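Local coordinates for protein caspase-3 (Porites astreoides, PDB 6WI4) that probably works as a cysteine protease of the caspase family, cutting proteins after aspartate in the apoptosis of a reef-building coral, at residues I13-N19 / V54-Q60; T69-A73 / L108-F112. All coordinates share one frame; numbering follows the deposited sequence.

Interaction 1. Residues I13-N19 / V54-Q60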
# COMPACT_ATOMS: atom_id res chain seq x y z
N ILE A 13 -8.65 4.93 -10.59
CA ILE A 13 -9.17 3.86 -9.76
C ILE A 13 -8.20 3.61 -8.62
O ILE A 13 -6.97 3.66 -8.81
CB ILE A 13 -9.40 2.59 -10.59
CG1 ILE A 13 -10.42 2.86 -11.71
CG2 ILE A 13 -9.88 1.43 -9.71
CD1 ILE A 13 -10.41 1.82 -12.79
N ALA A 14 -8.74 3.33 -7.44
CA ALA A 14 -7.94 2.94 -6.28
C ALA A 14 -8.48 1.62 -5.76
O ALA A 14 -9.62 1.56 -5.29
CB ALA A 14 -7.98 4.01 -5.18
N VAL A 15 -7.68 0.59 -5.84
CA VAL A 15 -8.05 -0.75 -5.37
C VAL A 15 -7.57 -0.94 -3.93
O VAL A 15 -6.43 -0.60 -3.59
CB VAL A 15 -7.44 -1.83 -6.27
CG1 VAL A 15 -7.69 -3.22 -5.69
CG2 VAL A 15 -7.98 -1.70 -7.69
N ILE A 16 -8.44 -1.50 -3.09
CA ILE A 16 -8.07 -1.96 -1.74
C ILE A 16 -8.42 -3.43 -1.64
O ILE A 16 -9.60 -3.79 -1.76
CB ILE A 16 -8.79 -1.17 -0.64
CG1 ILE A 16 -8.47 0.31 -0.75
CG2 ILE A 16 -8.41 -1.73 0.74
CD1 ILE A 16 -9.39 1.15 0.14
N ILE A 17 -7.43 -4.27 -1.37
CA ILE A 17 -7.64 -5.68 -1.09
C ILE A 17 -7.33 -5.89 0.38
O ILE A 17 -6.22 -5.63 0.84
CB ILE A 17 -6.78 -6.57 -2.00
CG1 ILE A 17 -7.24 -6.40 -3.46
CG2 ILE A 17 -6.91 -8.03 -1.56
CD1 ILE A 17 -6.30 -7.00 -4.48
N ASN A 18 -8.34 -6.35 1.13
CA ASN A 18 -8.29 -6.43 2.58
C ASN A 18 -8.41 -7.90 2.99
O ASN A 18 -9.52 -8.45 2.99
CB ASN A 18 -9.42 -5.60 3.17
CG ASN A 18 -9.48 -5.67 4.67
OD1 ASN A 18 -8.51 -5.35 5.35
ND2 ASN A 18 -10.62 -6.11 5.21
N ASN A 19 -7.29 -8.54 3.33
CA ASN A 19 -7.31 -9.95 3.69
C ASN A 19 -7.22 -10.10 5.21
O ASN A 19 -6.19 -9.80 5.82
CB ASN A 19 -6.19 -10.70 2.95
CG ASN A 19 -6.57 -11.02 1.52
OD1 ASN A 19 -7.70 -10.76 1.09
ND2 ASN A 19 -5.63 -11.57 0.76
N VAL A 54 -12.95 4.22 -5.69
CA VAL A 54 -12.40 3.21 -4.79
C VAL A 54 -13.12 1.88 -4.99
O VAL A 54 -14.36 1.83 -4.98
CB VAL A 54 -12.50 3.67 -3.33
CG1 VAL A 54 -12.03 2.59 -2.39
CG2 VAL A 54 -11.70 4.95 -3.16
N ARG A 55 -12.35 0.81 -5.17
CA ARG A 55 -12.88 -0.54 -5.33
C ARG A 55 -12.32 -1.40 -4.21
O ARG A 55 -11.10 -1.50 -4.06
CB ARG A 55 -12.52 -1.10 -6.71
CG ARG A 55 -12.66 -0.10 -7.84
CD ARG A 55 -14.05 -0.04 -8.44
NE ARG A 55 -14.13 0.91 -9.56
CZ ARG A 55 -13.74 0.65 -10.81
NH1 ARG A 55 -13.24 -0.54 -11.13
NH2 ARG A 55 -13.86 1.58 -11.75
N ILE A 56 -13.20 -2.02 -3.43
CA ILE A 56 -12.83 -2.70 -2.19
C ILE A 56 -13.17 -4.18 -2.31
O ILE A 56 -14.29 -4.54 -2.68
CB ILE A 56 -13.54 -2.09 -0.96
CG1 ILE A 56 -13.25 -0.60 -0.88
CG2 ILE A 56 -13.09 -2.81 0.31
CD1 ILE A 56 -14.05 0.12 0.19
N TYR A 57 -12.20 -5.03 -1.98
CA TYR A 57 -12.36 -6.48 -1.96
C TYR A 57 -11.86 -7.03 -0.64
O TYR A 57 -10.84 -6.57 -0.12
CB TYR A 57 -11.59 -7.14 -3.11
CG TYR A 57 -12.12 -6.84 -4.49
CD1 TYR A 57 -11.69 -5.73 -5.22
CD2 TYR A 57 -13.05 -7.68 -5.08
CE1 TYR A 57 -12.20 -5.48 -6.51
CE2 TYR A 57 -13.55 -7.45 -6.34
CZ TYR A 57 -13.13 -6.35 -7.05
OH TYR A 57 -13.66 -6.17 -8.31
N ASN A 58 -12.56 -8.02 -0.10
CA ASN A 58 -12.18 -8.65 1.16
C ASN A 58 -11.90 -10.13 0.97
O ASN A 58 -12.62 -10.81 0.25
CB ASN A 58 -13.28 -8.47 2.22
CG ASN A 58 -13.56 -7.02 2.52
OD1 ASN A 58 -12.78 -6.35 3.20
ND2 ASN A 58 -14.69 -6.51 2.03
N ASN A 59 -10.86 -10.63 1.65
CA ASN A 59 -10.54 -12.06 1.72
C ASN A 59 -10.49 -12.71 0.33
O ASN A 59 -11.28 -13.58 -0.02
CB ASN A 59 -11.55 -12.79 2.62
CG ASN A 59 -11.40 -12.43 4.08
OD1 ASN A 59 -10.37 -11.91 4.51
ND2 ASN A 59 -12.44 -12.71 4.86
N GLN A 60 -9.51 -12.26 -0.46
CA GLN A 60 -9.33 -12.72 -1.83
C GLN A 60 -8.23 -13.78 -1.92
O GLN A 60 -7.17 -13.63 -1.30
CB GLN A 60 -8.96 -11.54 -2.73
CG GLN A 60 -10.01 -10.45 -2.74
CD GLN A 60 -11.29 -10.89 -3.40
OE1 GLN A 60 -11.34 -11.08 -4.62
NE2 GLN A 60 -12.36 -11.04 -2.60
O HOH W 1 -11.57 -9.31 4.89
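Asn58 OD1 is gripped by two donors. One is Asn18 ND2, 3.0 Å from Asn58 OD1, which arrives in the carbonyl plane of the Asn58 amide; the two amide planes stand 87° apart. The other is Arg40 NH2, from helix 36-49. The Asn18 amide is pinned as well, with Thr36 at its oxygen and Asp37 as a second acceptor for its nitrogen. With CG of Asn18 anti to the backbone N (chi1 178°) the amide runs on along the strand, and its chi2 of 57° turns ND2 toward Asn58. Between the strands, parallel pairing runs from Arg55 N to Ala14 O (2.8 Å) as far as Asn59 N to Asn18 O (2.9 Å).

Just past the strands, Asn19 OD1 accepts the backbone N of Gln60 at 2.8 Å, while its ND2 bonds Tyr97 O and, weakly, Gln60 O. Shortening Asn19 to an alanine would probably leave Gln60 N without its acceptor and Tyr97 O without its donor, so that the turn after strand 53-58 is freer to move.

Side chains alternate between two faces. On one, Ile16 CD1 lies 3.9 Å from Val54 CG1, and both residues pack against helix 36-49. On the other, Ile13 CG2 sits over the centre of one face of the Arg55 guanidinium, 4.0 Å above its plane, while Ile13 CD1 comes to 3.6 Å from Arg55 NH2. The Arg55 chain bends at chi2, folding back over the isoleucine, and Asp53 engages NH2 in a salt bridge. Further along that face, Ile17 CG2 meets Gln60 CG at 4.1 Å. The pair forms the two neighbouring parallel strands of a beta-alpha-beta unit, connected through helix 36-49, at the 53-58 edge of the central sheet of the caspase fold.

Interaction 2. Residues T69-A73 / L108-F112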
# COMPACT_ATOMS: atom_id res chain seq x y z
N THR A 69 -6.11 -7.69 -10.70
CA THR A 69 -5.04 -6.93 -11.36
C THR A 69 -5.17 -7.00 -12.87
O THR A 69 -4.94 -5.99 -13.55
CB THR A 69 -3.67 -7.42 -10.90
OG1 THR A 69 -3.46 -8.77 -11.30
CG2 THR A 69 -3.56 -7.32 -9.39
N LYS A 70 -5.60 -8.14 -13.42
CA LYS A 70 -5.81 -8.23 -14.86
C LYS A 70 -6.94 -7.32 -15.31
O LYS A 70 -6.83 -6.64 -16.34
CB LYS A 70 -6.09 -9.68 -15.28
CG LYS A 70 -6.39 -9.79 -16.78
CD LYS A 70 -6.40 -11.22 -17.27
CE LYS A 70 -6.58 -11.25 -18.78
NZ LYS A 70 -6.51 -12.64 -19.33
N GLU A 71 -8.04 -7.28 -14.56
CA GLU A 71 -9.13 -6.38 -14.91
C GLU A 71 -8.69 -4.92 -14.87
O GLU A 71 -9.17 -4.11 -15.68
CB GLU A 71 -10.32 -6.62 -13.97
CG GLU A 71 -10.91 -8.01 -14.17
CD GLU A 71 -11.99 -8.38 -13.18
OE1 GLU A 71 -12.14 -7.70 -12.14
OE2 GLU A 71 -12.69 -9.37 -13.46
N MET A 72 -7.78 -4.56 -13.96
CA MET A 72 -7.26 -3.19 -13.94
C MET A 72 -6.31 -2.93 -15.10
O MET A 72 -6.29 -1.84 -15.67
CB MET A 72 -6.57 -2.91 -12.60
CG MET A 72 -7.49 -2.95 -11.40
SD MET A 72 -8.82 -1.75 -11.51
CE MET A 72 -10.21 -2.85 -11.73
N ALA A 73 -5.51 -3.93 -15.47
CA ALA A 73 -4.55 -3.75 -16.56
C ALA A 73 -5.23 -3.59 -17.90
O ALA A 73 -4.68 -2.94 -18.80
CB ALA A 73 -3.58 -4.93 -16.59
N LEU A 108 2.22 -8.92 -9.15
CA LEU A 108 1.22 -7.86 -9.06
C LEU A 108 1.58 -6.69 -9.97
O LEU A 108 0.75 -6.21 -10.75
CB LEU A 108 1.09 -7.37 -7.62
CG LEU A 108 0.50 -8.30 -6.57
CD1 LEU A 108 0.64 -7.71 -5.18
CD2 LEU A 108 -0.95 -8.53 -6.89
N THR A 109 2.82 -6.24 -9.88
CA THR A 109 3.20 -4.97 -10.46
C THR A 109 3.60 -5.09 -11.92
O THR A 109 3.39 -4.15 -12.69
CB THR A 109 4.35 -4.36 -9.64
OG1 THR A 109 5.35 -5.36 -9.41
CG2 THR A 109 3.82 -3.92 -8.28
N ALA A 110 4.13 -6.26 -12.32
CA ALA A 110 4.60 -6.44 -13.69
C ALA A 110 3.49 -6.18 -14.70
O ALA A 110 3.72 -5.53 -15.73
CB ALA A 110 5.15 -7.85 -13.87
N ILE A 111 2.28 -6.66 -14.42
CA ILE A 111 1.18 -6.58 -15.38
C ILE A 111 0.80 -5.14 -15.72
O ILE A 111 0.06 -4.91 -16.69
CB ILE A 111 -0.03 -7.37 -14.83
CG1 ILE A 111 -1.11 -7.55 -15.90
CG2 ILE A 111 -0.61 -6.70 -13.60
CD1 ILE A 111 -1.86 -8.86 -15.78
N PHE A 112 1.33 -4.14 -15.00
CA PHE A 112 1.03 -2.74 -15.27
C PHE A 112 2.13 -2.01 -16.01
O PHE A 112 1.91 -0.87 -16.44
CB PHE A 112 0.73 -2.01 -13.96
CG PHE A 112 -0.52 -2.47 -13.29
CD1 PHE A 112 -1.75 -2.02 -13.72
CD2 PHE A 112 -0.46 -3.36 -12.23
CE1 PHE A 112 -2.91 -2.45 -13.11
CE2 PHE A 112 -1.61 -3.79 -11.61
CZ PHE A 112 -2.84 -3.33 -12.05
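The Phe112 ring turns an edge to Met72: in one of its two modelled conformers, Met72 CB lies near the ring plane, 3.7 Å from Phe112 CE1. Next to it, Phe112 CZ is 3.7 Å from Thr69 O. Thr69 O accepts the helical bond from Ala73 N (2.9 Å), and the ring packs against this turn. Further in, Phe112 meets the ring of Phe83 with the planes at about 30°.

Ile111 works from beside the ring and spreads its branches along the helix. Its CG1, anti to the backbone N (chi1 -169°), reaches Ala73 CB at 3.7 Å; CD1 carries on to Lys70 CA at 4.1 Å; CG2 turns instead to Thr69 CB. The small Ala73 methyl lets the chains approach closely here, with Ala73 CB 3.6 Å from Ile111 O.

Helix 62-73 here meets Leu108 of helix 105-110 and the residues that follow it closely, all on one face of the central sheet in the alpha/beta caspase fold, and no hydrogen bond joins the two segments.

At the Thr69 end of the contact, Thr69 and Leu108 cross at about a right angle, methyl to methyl, with Thr69 CG2 3.8 Å from Leu108 CD2. Both also touch Phe85 of strand 83-88. The threonine hydroxyl stays within its own helix: at chi1 64° OG1 sits between the backbone N and the carbonyl carbon, bonded to Arg66 O, which leaves the methyl to meet the leucine.

Overall arrangement
Met72 joins the two contacts, whose centres lie about 14 Å apart. Its base belongs to interaction 2, while its bent chain runs into interaction 1: Met72 SD lies 3.8 Å from Ile13 CG2, and Met72 CE is 3.9 Å from Arg55 NH1. Strand 53-58 leads directly into helix 62-73, so interaction 1 closes before interaction 2 opens along the chain. Interaction 1 builds an edge of the sheet; interaction 2 pairs helices covering one of its faces. The asparagine-rich end of interaction 1 lies at the C-terminal ends of the parallel strands, the edge where caspases generally carry their catalytic loops.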